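Local coordinates for protein translation initiation factor eIF-2B (Pyrococcus horikoshii, PDB 1VB5) that probably promotes the exchange of GDP for GTP on initiation factor 2, as the regulatory subunit of archaeal initiation factor 2B, at residues B[20-25]-B[118-123]; B[27-32]-B[66-71]; B[31-36]-B[83-88]; B[93-98]-B[219-224]. All coordinates share one frame; numbering follows the deposited sequence.

Interaction 1: residues B[20-25]-B[118-123]; sequences GASWLA and FSSTVL
Two different first torsions set the serine pair at the centre of this contact: Ser22 OG lies opposite its own backbone N (chi1 176°), whereas Ser120 OG sits between its backbone N and carbonyl carbon (chi1 46°). The resulting approach is of hydroxyl oxygen to methylene, with Ser120 OG 3.3 Å from Ser22 CB. The hydroxyl oxygens themselves, Ser22 OG and Ser120 OG, are 3.6 Å apart and do not serve as each other's partners. Both turn instead to the ammonium of Lys96, which bonds to Ser22 OG and more weakly to Ser120 OG. Beside the serines, Gly20 N meets the edge of the Phe118 ring, 4.3 Å from Phe118 CD2, while Ser120 N lies above one face of that ring, offset toward its rim. His151 brings a further ring to Phe118. One water links the two backbones, donating to Phe118 O at 3.0 Å and accepting a long, weak bond from Ala21 N. On the second segment, Ser119 OG receives Val122 N at 3.2 Å and 167°, nearly straight, and so caps the first turn of helix 120-131. Gly20 likewise occupies the N-cap position of helix 21-38. Two helix starts thus lie side by side, one of them on the loop after strand 111-115, the strand-loop-helix connection characteristic of a Rossmann-like parallel alpha/beta fold.

Interaction 2: residues B[27-32]-B[66-71]; sequences KGAEAF and YNLARF
Gly28 O, on the turn that meets Leu68, is approached by two backbone amides of its own helix, Ala31 N at 3.1 Å and Phe32 N at 3.3 Å, both weak bonds. This turn belongs to a near-parallel helix pair within the N-terminal helical part of the protein: the axes of segments 27-32 and 66-71 run 26° apart and come within 10.4 Å of each other. Across the pair the contact is apolar and centred on Leu68. With CG anti to the backbone N (chi1 161°), that side chain reaches across to helix 21-38, and its two methyls divide the work. CD2 lies against the backbone, 3.5 Å from Gly28 C and 3.6 Å from Ala29 N; CD1 faces the methyl of Ala29 more loosely. The close fit at Gly28 is measurable, since a CB built on it would fall 2.7 Å from Leu68 CD2, a clash. The Phe32 and Leu68 side chains run alongside each other, pointing opposite ways. Leu51 and Val55 of helix 41-58 also touch Phe32, and Phe88 of helix 78-106 touches Leu68, placing the pair inside a larger layer of helices. The charged groups stay at the periphery, where Lys27 makes a weak salt bridge with Glu30 and a further one with Glu12. In the aromatic part of the contact, Phe32 CE1 approaches the branching carbon Leu68 CG to 4.2 Å.

Interaction 3: residues B[31-36]-B[83-88]; sequences AFLTLA and SRALEF
The Leu33 and Leu86 side chains lie roughly perpendicular, and their closest atoms are Leu33 CD1 and Leu86 CD2, 3.6 Å apart. In both residues CG is turned anti to the carbonyl carbon (chi1 -77° in Leu33), which brings the end of each side chain nearer the facing helix than its CB direction suggests. The second methyl of Leu33, CD2, rests on the methyl of Ala85 at 3.7 Å, leaving Leu33 between a small neighbour and a branched one. Phe32 adds a looser contact through its CB, 4.3 Å from Ala85 CB, while its ring leads away toward Leu51 and Val55. The segments 31-36 and 83-88 run nearly antiparallel, their axes at 160° and 9.1 Å apart at closest, with the small Ala85 between them. A serine in place of Leu33 would probably open a gap beside Ala85 and leave Leu86 CD2 without its apolar mate. Arg84 points elsewhere, bonding to Phe71 O and making a cation-pi contact with the Phe71 ring. Since every contact between the segments is carbon to carbon, the pairing rests on van der Waals fit and on burying apolar surface, most fully at Ala85 and only in part at Leu86, which stays exposed to solvent.

Interaction 4: residues B[93-98]-B[219-224]; sequences EEAKRE and ETYKFH
Ala95 and Glu219 make the close part of this contact: Ala95 CB packs on Glu219 CG at 3.8 Å, and the Tyr221 ring brings its edge to the same methyl, CE2 lying 4.3 Å from Ala95 CB. The bend of Glu219 at its second torsion (chi2 89°) brings the carboxylate across the base of the Lys96 side chain, where OE2 is 3.7 Å from Lys96 CB. The ammonium does not join it, Lys96 NZ standing 5.5 Å from Glu219 OE2 and bonding to Ser22 instead. Glu219 OE2 bonds to Thr121, while OE1 forms a weak salt bridge with Lys222 NZ at 3.3 Å. Replacing Glu219 with an alanine would probably leave Lys222 and Thr121 without their acidic partner and would take away the CG that packs on the Ala95 methyl. On the outer side of the helix, by contrast, Glu93 and Arg97 point away from the loop and are exposed. The arrangement docks the loop after strand 214-217, a parallel strand of the Rossmann-like sheet, onto helix 78-106.

How the interactions relate
Helix 21-38 carries interactions 1, 2 and 3 in turn, and helix 78-106 serves both 3 and 4. Interactions 2 and 3 share Ala31 and Phe32, have centres about 7 Å apart, and also meet where Leu68 CA lies 3.6 Å from Phe88 CE1. Interactions 1 and 4, centres about 11 Å apart, interlock through Thr121 OG1 and Glu219 OE2 at 2.6 Å and through Ser22 OG and Lys96 NZ at 2.8 Å. Asn67 ND2 ties 66-71 to 219-224, reaching Tyr221 O at 2.6 Å. Interactions 1 and 4 join the helical part to loops after strands 111-115 and 214-217, at the C-terminal edge of the parallel sheet, while 2 and 3 hold helices together.

Interaction 1: residues B[20-25]-B[118-123]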
loop_
_atom_site.group_PDB
_atom_site.type_symbol
_atom_site.label_atom_id
_atom_site.label_comp_id
_atom_site.label_asym_id
_atom_site.label_seq_id
_atom_site.Cartn_x
_atom_site.Cartn_y
_atom_site.Cartn_z
ATOM N N GLY B 20 -11.607 -15.595 2.226
ATOM C CA GLY B 20 -11.851 -14.773 3.398
ATOM C C GLY B 20 -12.955 -15.187 4.352
ATOM O O GLY B 20 -13.226 -16.373 4.540
ATOM N N ALA B 21 -13.586 -14.187 4.961
ATOM C CA ALA B 21 -14.665 -14.390 5.920
ATOM C C ALA B 21 -15.623 -15.514 5.524
ATOM O O ALA B 21 -15.664 -16.559 6.170
ATOM C CB ALA B 21 -15.437 -13.086 6.108
ATOM N N SER B 22 -16.391 -15.290 4.463
ATOM C CA SER B 22 -17.355 -16.272 3.981
ATOM C C SER B 22 -16.873 -17.719 4.103
ATOM O O SER B 22 -17.516 -18.536 4.761
ATOM C CB SER B 22 -17.714 -15.970 2.525
ATOM O OG SER B 22 -18.571 -16.966 2.002
ATOM N N TRP B 23 -15.743 -18.036 3.476
ATOM C CA TRP B 23 -15.207 -19.393 3.521
ATOM C C TRP B 23 -15.013 -19.888 4.954
ATOM O O TRP B 23 -15.411 -21.008 5.288
ATOM C CB TRP B 23 -13.870 -19.468 2.783
ATOM C CG TRP B 23 -13.312 -20.865 2.700
ATOM C CD1 TRP B 23 -13.637 -21.824 1.784
ATOM C CD2 TRP B 23 -12.352 -21.461 3.583
ATOM N NE1 TRP B 23 -12.939 -22.981 2.041
ATOM C CE2 TRP B 23 -12.144 -22.787 3.139
ATOM C CE3 TRP B 23 -11.648 -21.006 4.708
ATOM C CZ2 TRP B 23 -11.259 -23.663 3.780
ATOM C CZ3 TRP B 23 -10.768 -21.880 5.346
ATOM C CH2 TRP B 23 -10.583 -23.193 4.877
ATOM N N LEU B 24 -14.391 -19.062 5.794
ATOM C CA LEU B 24 -14.156 -19.435 7.186
ATOM C C LEU B 24 -15.464 -19.736 7.890
ATOM O O LEU B 24 -15.552 -20.679 8.679
ATOM C CB LEU B 24 -13.436 -18.315 7.942
ATOM C CG LEU B 24 -11.931 -18.159 7.733
ATOM C CD1 LEU B 24 -11.423 -17.069 8.661
ATOM C CD2 LEU B 24 -11.216 -19.471 8.025
ATOM N N ALA B 25 -16.477 -18.922 7.610
ATOM C CA ALA B 25 -17.788 -19.104 8.212
ATOM C C ALA B 25 -18.308 -20.503 7.887
ATOM O O ALA B 25 -18.853 -21.186 8.753
ATOM C CB ALA B 25 -18.754 -18.044 7.693
ATOM N N PHE B 118 -9.335 -9.758 -1.351
ATOM C CA PHE B 118 -10.305 -10.683 -1.929
ATOM C C PHE B 118 -11.542 -10.839 -1.056
ATOM O O PHE B 118 -11.446 -11.056 0.152
ATOM C CB PHE B 118 -9.686 -12.070 -2.148
ATOM C CG PHE B 118 -10.672 -13.098 -2.667
ATOM C CD1 PHE B 118 -11.128 -13.042 -3.979
ATOM C CD2 PHE B 118 -11.186 -14.081 -1.820
ATOM C CE1 PHE B 118 -12.086 -13.947 -4.450
ATOM C CE2 PHE B 118 -12.145 -14.994 -2.274
ATOM C CZ PHE B 118 -12.598 -14.926 -3.595
ATOM N N SER B 119 -12.704 -10.728 -1.687
ATOM C CA SER B 119 -13.986 -10.869 -1.012
ATOM C C SER B 119 -14.930 -11.604 -1.955
ATOM O O SER B 119 -15.251 -11.087 -3.026
ATOM C CB SER B 119 -14.565 -9.493 -0.687
ATOM O OG SER B 119 -15.949 -9.583 -0.399
ATOM N N SER B 120 -15.368 -12.801 -1.569
ATOM C CA SER B 120 -16.271 -13.568 -2.419
ATOM C C SER B 120 -17.558 -12.792 -2.676
ATOM O O SER B 120 -18.183 -12.941 -3.722
ATOM C CB SER B 120 -16.584 -14.934 -1.785
ATOM O OG SER B 120 -16.894 -14.803 -0.409
ATOM N N THR B 121 -17.933 -11.936 -1.732
ATOM C CA THR B 121 -19.143 -11.134 -1.871
ATOM C C THR B 121 -18.959 -10.074 -2.951
ATOM O O THR B 121 -19.824 -9.894 -3.812
ATOM C CB THR B 121 -19.503 -10.462 -0.526
ATOM O OG1 THR B 121 -19.809 -11.478 0.439
ATOM C CG2 THR B 121 -20.701 -9.537 -0.680
ATOM N N VAL B 122 -17.832 -9.367 -2.916
ATOM C CA VAL B 122 -17.574 -8.345 -3.923
ATOM C C VAL B 122 -17.475 -9.024 -5.286
ATOM O O VAL B 122 -17.937 -8.488 -6.291
ATOM C CB VAL B 122 -16.266 -7.575 -3.629
ATOM C CG1 VAL B 122 -15.930 -6.640 -4.795
ATOM C CG2 VAL B 122 -16.420 -6.774 -2.344
ATOM N N LEU B 123 -16.872 -10.207 -5.311
ATOM C CA LEU B 123 -16.729 -10.968 -6.550
ATOM C C LEU B 123 -18.099 -11.326 -7.148
ATOM O O LEU B 123 -18.307 -11.209 -8.354
ATOM C CB LEU B 123 -15.915 -12.247 -6.293
ATOM C CG LEU B 123 -15.821 -13.235 -7.463
ATOM C CD1 LEU B 123 -15.249 -12.533 -8.693
ATOM C CD2 LEU B 123 -14.958 -14.427 -7.070
HETATM O O HOH W 1 -12.610 -11.797 2.797
#

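Interaction 2: residues B[27-32]-B[66-71]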
loop_
_atom_site.group_PDB
_atom_site.type_symbol
_atom_site.label_atom_id
_atom_site.label_comp_id
_atom_site.label_asym_id
_atom_site.label_seq_id
_atom_site.Cartn_x
_atom_site.Cartn_y
_atom_site.Cartn_z
ATOM N N LYS B 27 -16.530 -23.211 7.105
ATOM C CA LYS B 27 -15.735 -24.200 7.824
ATOM C C LYS B 27 -16.156 -24.231 9.291
ATOM O O LYS B 27 -16.170 -25.291 9.918
ATOM C CB LYS B 27 -14.243 -23.865 7.722
ATOM C CG LYS B 27 -13.711 -23.792 6.295
ATOM C CD LYS B 27 -13.798 -25.133 5.580
ATOM C CE LYS B 27 -12.890 -26.173 6.224
ATOM N NZ LYS B 27 -12.890 -27.455 5.460
ATOM N N GLY B 28 -16.492 -23.064 9.831
ATOM C CA GLY B 28 -16.922 -22.988 11.216
ATOM C C GLY B 28 -18.200 -23.785 11.405
ATOM O O GLY B 28 -18.356 -24.509 12.391
ATOM N N ALA B 29 -19.117 -23.651 10.449
ATOM C CA ALA B 29 -20.383 -24.371 10.495
ATOM C C ALA B 29 -20.100 -25.866 10.366
ATOM O O ALA B 29 -20.738 -26.687 11.028
ATOM C CB ALA B 29 -21.297 -23.908 9.369
ATOM N N GLU B 30 -19.138 -26.208 9.511
ATOM C CA GLU B 30 -18.751 -27.599 9.303
ATOM C C GLU B 30 -18.231 -28.188 10.607
ATOM O O GLU B 30 -18.409 -29.375 10.876
ATOM C CB GLU B 30 -17.657 -27.704 8.238
ATOM C CG GLU B 30 -18.148 -27.584 6.806
ATOM C CD GLU B 30 -17.006 -27.629 5.797
ATOM O OE1 GLU B 30 -16.165 -28.556 5.885
ATOM O OE2 GLU B 30 -16.953 -26.741 4.917
ATOM N N ALA B 31 -17.582 -27.351 11.412
ATOM C CA ALA B 31 -17.040 -27.792 12.691
ATOM C C ALA B 31 -18.178 -28.234 13.605
ATOM O O ALA B 31 -18.103 -29.286 14.241
ATOM C CB ALA B 31 -16.252 -26.665 13.344
ATOM N N PHE B 32 -19.233 -27.427 13.670
ATOM C CA PHE B 32 -20.375 -27.760 14.512
ATOM C C PHE B 32 -21.125 -28.981 13.981
ATOM O O PHE B 32 -21.597 -29.798 14.762
ATOM C CB PHE B 32 -21.326 -26.564 14.642
ATOM C CG PHE B 32 -20.806 -25.473 15.536
ATOM C CD1 PHE B 32 -20.130 -24.377 15.006
ATOM C CD2 PHE B 32 -20.974 -25.551 16.915
ATOM C CE1 PHE B 32 -19.629 -23.373 15.836
ATOM C CE2 PHE B 32 -20.478 -24.557 17.754
ATOM C CZ PHE B 32 -19.803 -23.464 17.212
ATOM N N TYR B 66 -18.129 -14.840 15.165
ATOM C CA TYR B 66 -18.806 -14.519 16.415
ATOM C C TYR B 66 -20.319 -14.732 16.278
ATOM O O TYR B 66 -20.953 -15.291 17.171
ATOM C CB TYR B 66 -18.538 -13.065 16.811
ATOM C CG TYR B 66 -19.409 -12.576 17.948
ATOM C CD1 TYR B 66 -18.969 -12.630 19.270
ATOM C CD2 TYR B 66 -20.689 -12.070 17.700
ATOM C CE1 TYR B 66 -19.782 -12.190 20.320
ATOM C CE2 TYR B 66 -21.511 -11.632 18.738
ATOM C CZ TYR B 66 -21.053 -11.693 20.039
ATOM O OH TYR B 66 -21.866 -11.246 21.056
ATOM N N ASN B 67 -20.898 -14.271 15.171
ATOM C CA ASN B 67 -22.330 -14.439 14.964
ATOM C C ASN B 67 -22.694 -15.908 14.748
ATOM O O ASN B 67 -23.780 -16.340 15.120
ATOM C CB ASN B 67 -22.817 -13.585 13.791
ATOM C CG ASN B 67 -22.883 -12.111 14.142
ATOM O OD1 ASN B 67 -23.283 -11.748 15.248
ATOM N ND2 ASN B 67 -22.503 -11.252 13.201
ATOM N N LEU B 68 -21.788 -16.672 14.145
ATOM C CA LEU B 68 -22.035 -18.093 13.934
ATOM C C LEU B 68 -22.148 -18.746 15.308
ATOM O O LEU B 68 -23.067 -19.527 15.564
ATOM C CB LEU B 68 -20.881 -18.737 13.156
ATOM C CG LEU B 68 -20.764 -20.270 13.252
ATOM C CD1 LEU B 68 -21.990 -20.937 12.647
ATOM C CD2 LEU B 68 -19.505 -20.733 12.541
ATOM N N ALA B 69 -21.216 -18.393 16.191
ATOM C CA ALA B 69 -21.170 -18.934 17.545
ATOM C C ALA B 69 -22.434 -18.667 18.359
ATOM O O ALA B 69 -22.893 -19.541 19.093
ATOM C CB ALA B 69 -19.954 -18.387 18.280
ATOM N N ARG B 70 -22.992 -17.466 18.243
ATOM C CA ARG B 70 -24.207 -17.130 18.981
ATOM C C ARG B 70 -25.440 -17.755 18.342
ATOM O O ARG B 70 -26.473 -17.901 18.991
ATOM C CB ARG B 70 -24.408 -15.612 19.053
ATOM C CG ARG B 70 -23.295 -14.850 19.754
ATOM C CD ARG B 70 -22.956 -15.454 21.105
ATOM N NE ARG B 70 -22.050 -14.591 21.858
ATOM C CZ ARG B 70 -21.285 -15.002 22.863
ATOM N NH1 ARG B 70 -21.306 -16.275 23.241
ATOM N NH2 ARG B 70 -20.500 -14.137 23.491
ATOM N N PHE B 71 -25.331 -18.111 17.067
ATOM C CA PHE B 71 -26.445 -18.717 16.350
ATOM C C PHE B 71 -26.642 -20.169 16.782
ATOM O O PHE B 71 -27.771 -20.652 16.871
ATOM C CB PHE B 71 -26.196 -18.665 14.845
ATOM C CG PHE B 71 -27.403 -19.012 14.023
ATOM C CD1 PHE B 71 -28.439 -18.096 13.865
ATOM C CD2 PHE B 71 -27.516 -20.263 13.421
ATOM C CE1 PHE B 71 -29.577 -18.422 13.119
ATOM C CE2 PHE B 71 -28.649 -20.598 12.674
ATOM C CZ PHE B 71 -29.679 -19.676 12.523
#

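Interaction 3: residues B[31-36]-B[83-88]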
loop_
_atom_site.group_PDB
_atom_site.type_symbol
_atom_site.label_atom_id
_atom_site.label_comp_id
_atom_site.label_asym_id
_atom_site.label_seq_id
_atom_site.Cartn_x
_atom_site.Cartn_y
_atom_site.Cartn_z
ATOM N N ALA B 31 -17.582 -27.351 11.412
ATOM C CA ALA B 31 -17.040 -27.792 12.691
ATOM C C ALA B 31 -18.178 -28.234 13.605
ATOM O O ALA B 31 -18.103 -29.286 14.241
ATOM C CB ALA B 31 -16.252 -26.665 13.344
ATOM N N PHE B 32 -19.233 -27.427 13.670
ATOM C CA PHE B 32 -20.375 -27.760 14.512
ATOM C C PHE B 32 -21.125 -28.981 13.981
ATOM O O PHE B 32 -21.597 -29.798 14.762
ATOM C CB PHE B 32 -21.326 -26.564 14.642
ATOM C CG PHE B 32 -20.806 -25.473 15.536
ATOM C CD1 PHE B 32 -20.130 -24.377 15.006
ATOM C CD2 PHE B 32 -20.974 -25.551 16.915
ATOM C CE1 PHE B 32 -19.629 -23.373 15.836
ATOM C CE2 PHE B 32 -20.478 -24.557 17.754
ATOM C CZ PHE B 32 -19.803 -23.464 17.212
ATOM N N LEU B 33 -21.227 -29.100 12.658
ATOM C CA LEU B 33 -21.900 -30.241 12.040
ATOM C C LEU B 33 -21.127 -31.513 12.357
ATOM O O LEU B 33 -21.710 -32.589 12.510
ATOM C CB LEU B 33 -21.986 -30.066 10.521
ATOM C CG LEU B 33 -23.050 -29.102 10.002
ATOM C CD1 LEU B 33 -22.893 -28.926 8.499
ATOM C CD2 LEU B 33 -24.432 -29.644 10.336
ATOM N N THR B 34 -19.808 -31.374 12.448
ATOM C CA THR B 34 -18.919 -32.485 12.757
ATOM C C THR B 34 -19.080 -32.874 14.222
ATOM O O THR B 34 -19.124 -34.054 14.563
ATOM C CB THR B 34 -17.446 -32.095 12.492
ATOM O OG1 THR B 34 -17.253 -31.896 11.086
ATOM C CG2 THR B 34 -16.499 -33.181 12.988
ATOM N N LEU B 35 -19.166 -31.869 15.083
ATOM C CA LEU B 35 -19.328 -32.089 16.512
ATOM C C LEU B 35 -20.567 -32.951 16.782
ATOM O O LEU B 35 -20.564 -33.802 17.674
ATOM C CB LEU B 35 -19.473 -30.741 17.218
ATOM C CG LEU B 35 -19.421 -30.723 18.744
ATOM C CD1 LEU B 35 -18.026 -31.106 19.206
ATOM C CD2 LEU B 35 -19.780 -29.336 19.250
ATOM N N ALA B 36 -21.618 -32.729 15.996
ATOM C CA ALA B 36 -22.876 -33.458 16.138
ATOM C C ALA B 36 -22.797 -34.934 15.743
ATOM O O ALA B 36 -23.702 -35.709 16.053
ATOM C CB ALA B 36 -23.966 -32.765 15.323
ATOM N N SER B 83 -29.349 -28.968 12.688
ATOM C CA SER B 83 -30.312 -28.125 11.996
ATOM C C SER B 83 -29.926 -26.643 12.001
ATOM O O SER B 83 -30.070 -25.959 10.993
ATOM C CB SER B 83 -31.699 -28.298 12.615
ATOM O OG SER B 83 -32.670 -27.597 11.860
ATOM N N ARG B 84 -29.442 -26.148 13.134
ATOM C CA ARG B 84 -29.057 -24.747 13.223
ATOM C C ARG B 84 -27.824 -24.447 12.371
ATOM O O ARG B 84 -27.765 -23.412 11.708
ATOM C CB ARG B 84 -28.810 -24.358 14.682
ATOM C CG ARG B 84 -30.084 -24.360 15.529
ATOM C CD ARG B 84 -31.014 -23.213 15.156
ATOM N NE ARG B 84 -30.463 -21.927 15.579
ATOM C CZ ARG B 84 -31.047 -20.749 15.381
ATOM N NH1 ARG B 84 -32.216 -20.674 14.754
ATOM N NH2 ARG B 84 -30.461 -19.639 15.819
ATOM N N ALA B 85 -26.847 -25.348 12.377
ATOM C CA ALA B 85 -25.643 -25.136 11.585
ATOM C C ALA B 85 -25.991 -25.074 10.099
ATOM O O ALA B 85 -25.497 -24.215 9.373
ATOM C CB ALA B 85 -24.635 -26.243 11.848
ATOM N N LEU B 86 -26.854 -25.981 9.650
ATOM C CA LEU B 86 -27.257 -26.006 8.249
ATOM C C LEU B 86 -28.070 -24.773 7.879
ATOM O O LEU B 86 -28.027 -24.313 6.733
ATOM C CB LEU B 86 -28.079 -27.264 7.947
ATOM C CG LEU B 86 -27.366 -28.616 8.064
ATOM C CD1 LEU B 86 -28.377 -29.740 7.826
ATOM C CD2 LEU B 86 -26.228 -28.697 7.051
ATOM N N GLU B 87 -28.818 -24.241 8.843
ATOM C CA GLU B 87 -29.627 -23.060 8.579
ATOM C C GLU B 87 -28.724 -21.839 8.424
ATOM O O GLU B 87 -28.994 -20.964 7.606
ATOM C CB GLU B 87 -30.631 -22.813 9.703
ATOM C CG GLU B 87 -31.758 -21.884 9.285
ATOM C CD GLU B 87 -32.527 -21.322 10.465
ATOM O OE1 GLU B 87 -32.850 -22.097 11.394
ATOM O OE2 GLU B 87 -32.817 -20.104 10.458
ATOM N N PHE B 88 -27.659 -21.778 9.221
ATOM C CA PHE B 88 -26.719 -20.663 9.133
ATOM C C PHE B 88 -26.148 -20.672 7.716
ATOM O O PHE B 88 -26.102 -19.641 7.042
ATOM C CB PHE B 88 -25.582 -20.822 10.145
ATOM C CG PHE B 88 -24.728 -19.586 10.294
ATOM C CD1 PHE B 88 -25.101 -18.568 11.163
ATOM C CD2 PHE B 88 -23.574 -19.423 9.530
ATOM C CE1 PHE B 88 -24.337 -17.399 11.271
ATOM C CE2 PHE B 88 -22.805 -18.260 9.628
ATOM C CZ PHE B 88 -23.189 -17.249 10.499
#

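Interaction 4: residues B[93-98]-B[219-224]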
loop_
_atom_site.group_PDB
_atom_site.type_symbol
_atom_site.label_atom_id
_atom_site.label_comp_id
_atom_site.label_asym_id
_atom_site.label_seq_id
_atom_site.Cartn_x
_atom_site.Cartn_y
_atom_site.Cartn_z
ATOM N N GLU B 93 -25.667 -18.236 2.183
ATOM C CA GLU B 93 -25.831 -18.352 0.738
ATOM C C GLU B 93 -26.925 -17.419 0.221
ATOM O O GLU B 93 -26.747 -16.736 -0.788
ATOM C CB GLU B 93 -26.157 -19.804 0.363
ATOM C CG GLU B 93 -26.070 -20.109 -1.132
ATOM C CD GLU B 93 -27.332 -19.736 -1.907
ATOM O OE1 GLU B 93 -27.273 -19.700 -3.160
ATOM O OE2 GLU B 93 -28.385 -19.494 -1.271
ATOM N N GLU B 94 -28.054 -17.387 0.919
ATOM C CA GLU B 94 -29.166 -16.537 0.519
ATOM C C GLU B 94 -28.768 -15.071 0.649
ATOM O O GLU B 94 -29.084 -14.246 -0.214
ATOM C CB GLU B 94 -30.386 -16.824 1.396
ATOM C CG GLU B 94 -31.633 -16.057 1.000
ATOM C CD GLU B 94 -32.828 -16.391 1.881
ATOM O OE1 GLU B 94 -33.175 -17.590 1.992
ATOM O OE2 GLU B 94 -33.422 -15.456 2.461
ATOM N N ALA B 95 -28.069 -14.754 1.732
ATOM C CA ALA B 95 -27.627 -13.387 1.981
ATOM C C ALA B 95 -26.696 -12.914 0.867
ATOM O O ALA B 95 -26.897 -11.838 0.303
ATOM C CB ALA B 95 -26.918 -13.300 3.334
ATOM N N LYS B 96 -25.689 -13.724 0.547
ATOM C CA LYS B 96 -24.740 -13.372 -0.501
ATOM C C LYS B 96 -25.432 -13.134 -1.842
ATOM O O LYS B 96 -25.131 -12.162 -2.532
ATOM C CB LYS B 96 -23.671 -14.460 -0.654
ATOM C CG LYS B 96 -22.559 -14.103 -1.656
ATOM C CD LYS B 96 -21.514 -15.214 -1.782
ATOM C CE LYS B 96 -20.759 -15.420 -0.472
ATOM N NZ LYS B 96 -19.788 -16.559 -0.535
ATOM N N ARG B 97 -26.359 -14.016 -2.209
ATOM C CA ARG B 97 -27.082 -13.876 -3.471
ATOM C C ARG B 97 -27.896 -12.584 -3.537
ATOM O O ARG B 97 -27.860 -11.861 -4.539
ATOM C CB ARG B 97 -28.010 -15.075 -3.684
ATOM C CG ARG B 97 -27.318 -16.305 -4.259
ATOM C CD ARG B 97 -26.931 -16.055 -5.715
ATOM N NE ARG B 97 -26.232 -17.183 -6.333
ATOM C CZ ARG B 97 -25.936 -17.256 -7.631
ATOM N NH1 ARG B 97 -26.281 -16.268 -8.453
ATOM N NH2 ARG B 97 -25.293 -18.313 -8.110
ATOM N N GLU B 98 -28.627 -12.292 -2.468
ATOM C CA GLU B 98 -29.449 -11.088 -2.431
ATOM C C GLU B 98 -28.593 -9.820 -2.399
ATOM O O GLU B 98 -28.922 -8.823 -3.042
ATOM C CB GLU B 98 -30.381 -11.125 -1.215
ATOM C CG GLU B 98 -31.413 -10.007 -1.192
ATOM C CD GLU B 98 -32.109 -9.829 -2.533
ATOM O OE1 GLU B 98 -32.419 -10.854 -3.181
ATOM O OE2 GLU B 98 -32.350 -8.668 -2.936
ATOM N N GLU B 219 -22.637 -8.649 4.463
ATOM C CA GLU B 219 -23.897 -9.279 4.821
ATOM C C GLU B 219 -24.134 -8.977 6.296
ATOM O O GLU B 219 -23.192 -8.714 7.048
ATOM C CB GLU B 219 -23.847 -10.800 4.608
ATOM C CG GLU B 219 -23.756 -11.222 3.151
ATOM C CD GLU B 219 -22.322 -11.327 2.649
ATOM O OE1 GLU B 219 -21.422 -10.723 3.268
ATOM O OE2 GLU B 219 -22.098 -12.010 1.625
ATOM N N THR B 220 -25.399 -9.015 6.696
ATOM C CA THR B 220 -25.791 -8.747 8.071
ATOM C C THR B 220 -25.066 -9.590 9.127
ATOM O O THR B 220 -24.850 -9.129 10.247
ATOM C CB THR B 220 -27.324 -8.918 8.207
ATOM O OG1 THR B 220 -27.965 -7.724 7.739
ATOM C CG2 THR B 220 -27.725 -9.194 9.636
ATOM N N TYR B 221 -24.683 -10.816 8.785
ATOM C CA TYR B 221 -23.997 -11.651 9.764
ATOM C C TYR B 221 -22.548 -11.199 9.965
ATOM O O TYR B 221 -21.794 -11.820 10.711
ATOM C CB TYR B 221 -24.076 -13.140 9.371
ATOM C CG TYR B 221 -23.351 -13.528 8.101
ATOM C CD1 TYR B 221 -21.963 -13.677 8.084
ATOM C CD2 TYR B 221 -24.049 -13.728 6.913
ATOM C CE1 TYR B 221 -21.289 -14.012 6.913
ATOM C CE2 TYR B 221 -23.385 -14.061 5.734
ATOM C CZ TYR B 221 -22.006 -14.199 5.743
ATOM O OH TYR B 221 -21.340 -14.506 4.575
ATOM N N LYS B 222 -22.170 -10.105 9.307
ATOM C CA LYS B 222 -20.819 -9.564 9.456
ATOM C C LYS B 222 -20.843 -8.334 10.360
ATOM O O LYS B 222 -19.806 -7.731 10.640
ATOM C CB LYS B 222 -20.217 -9.221 8.090
ATOM C CG LYS B 222 -19.872 -10.459 7.278
ATOM C CD LYS B 222 -19.333 -10.122 5.901
ATOM C CE LYS B 222 -18.733 -11.358 5.242
ATOM N NZ LYS B 222 -18.167 -11.047 3.903
ATOM N N PHE B 223 -22.040 -7.965 10.809
ATOM C CA PHE B 223 -22.206 -6.830 11.713
ATOM C C PHE B 223 -22.038 -7.357 13.137
ATOM O O PHE B 223 -22.736 -8.291 13.537
ATOM C CB PHE B 223 -23.609 -6.216 11.571
ATOM C CG PHE B 223 -23.794 -5.368 10.338
ATOM C CD1 PHE B 223 -23.575 -5.893 9.071
ATOM C CD2 PHE B 223 -24.221 -4.046 10.451
ATOM C CE1 PHE B 223 -23.782 -5.116 7.924
ATOM C CE2 PHE B 223 -24.431 -3.261 9.315
ATOM C CZ PHE B 223 -24.210 -3.801 8.046
ATOM N N HIS B 224 -21.105 -6.786 13.897
ATOM C CA HIS B 224 -20.907 -7.228 15.274
ATOM C C HIS B 224 -21.841 -6.370 16.124
ATOM O O HIS B 224 -21.854 -5.139 16.010
ATOM C CB HIS B 224 -19.455 -7.036 15.702
ATOM C CG HIS B 224 -19.096 -7.773 16.953
ATOM N ND1 HIS B 224 -18.244 -8.858 16.960
ATOM C CD2 HIS B 224 -19.479 -7.587 18.236
ATOM C CE1 HIS B 224 -18.116 -9.307 18.196
ATOM N NE2 HIS B 224 -18.856 -8.553 18.989
#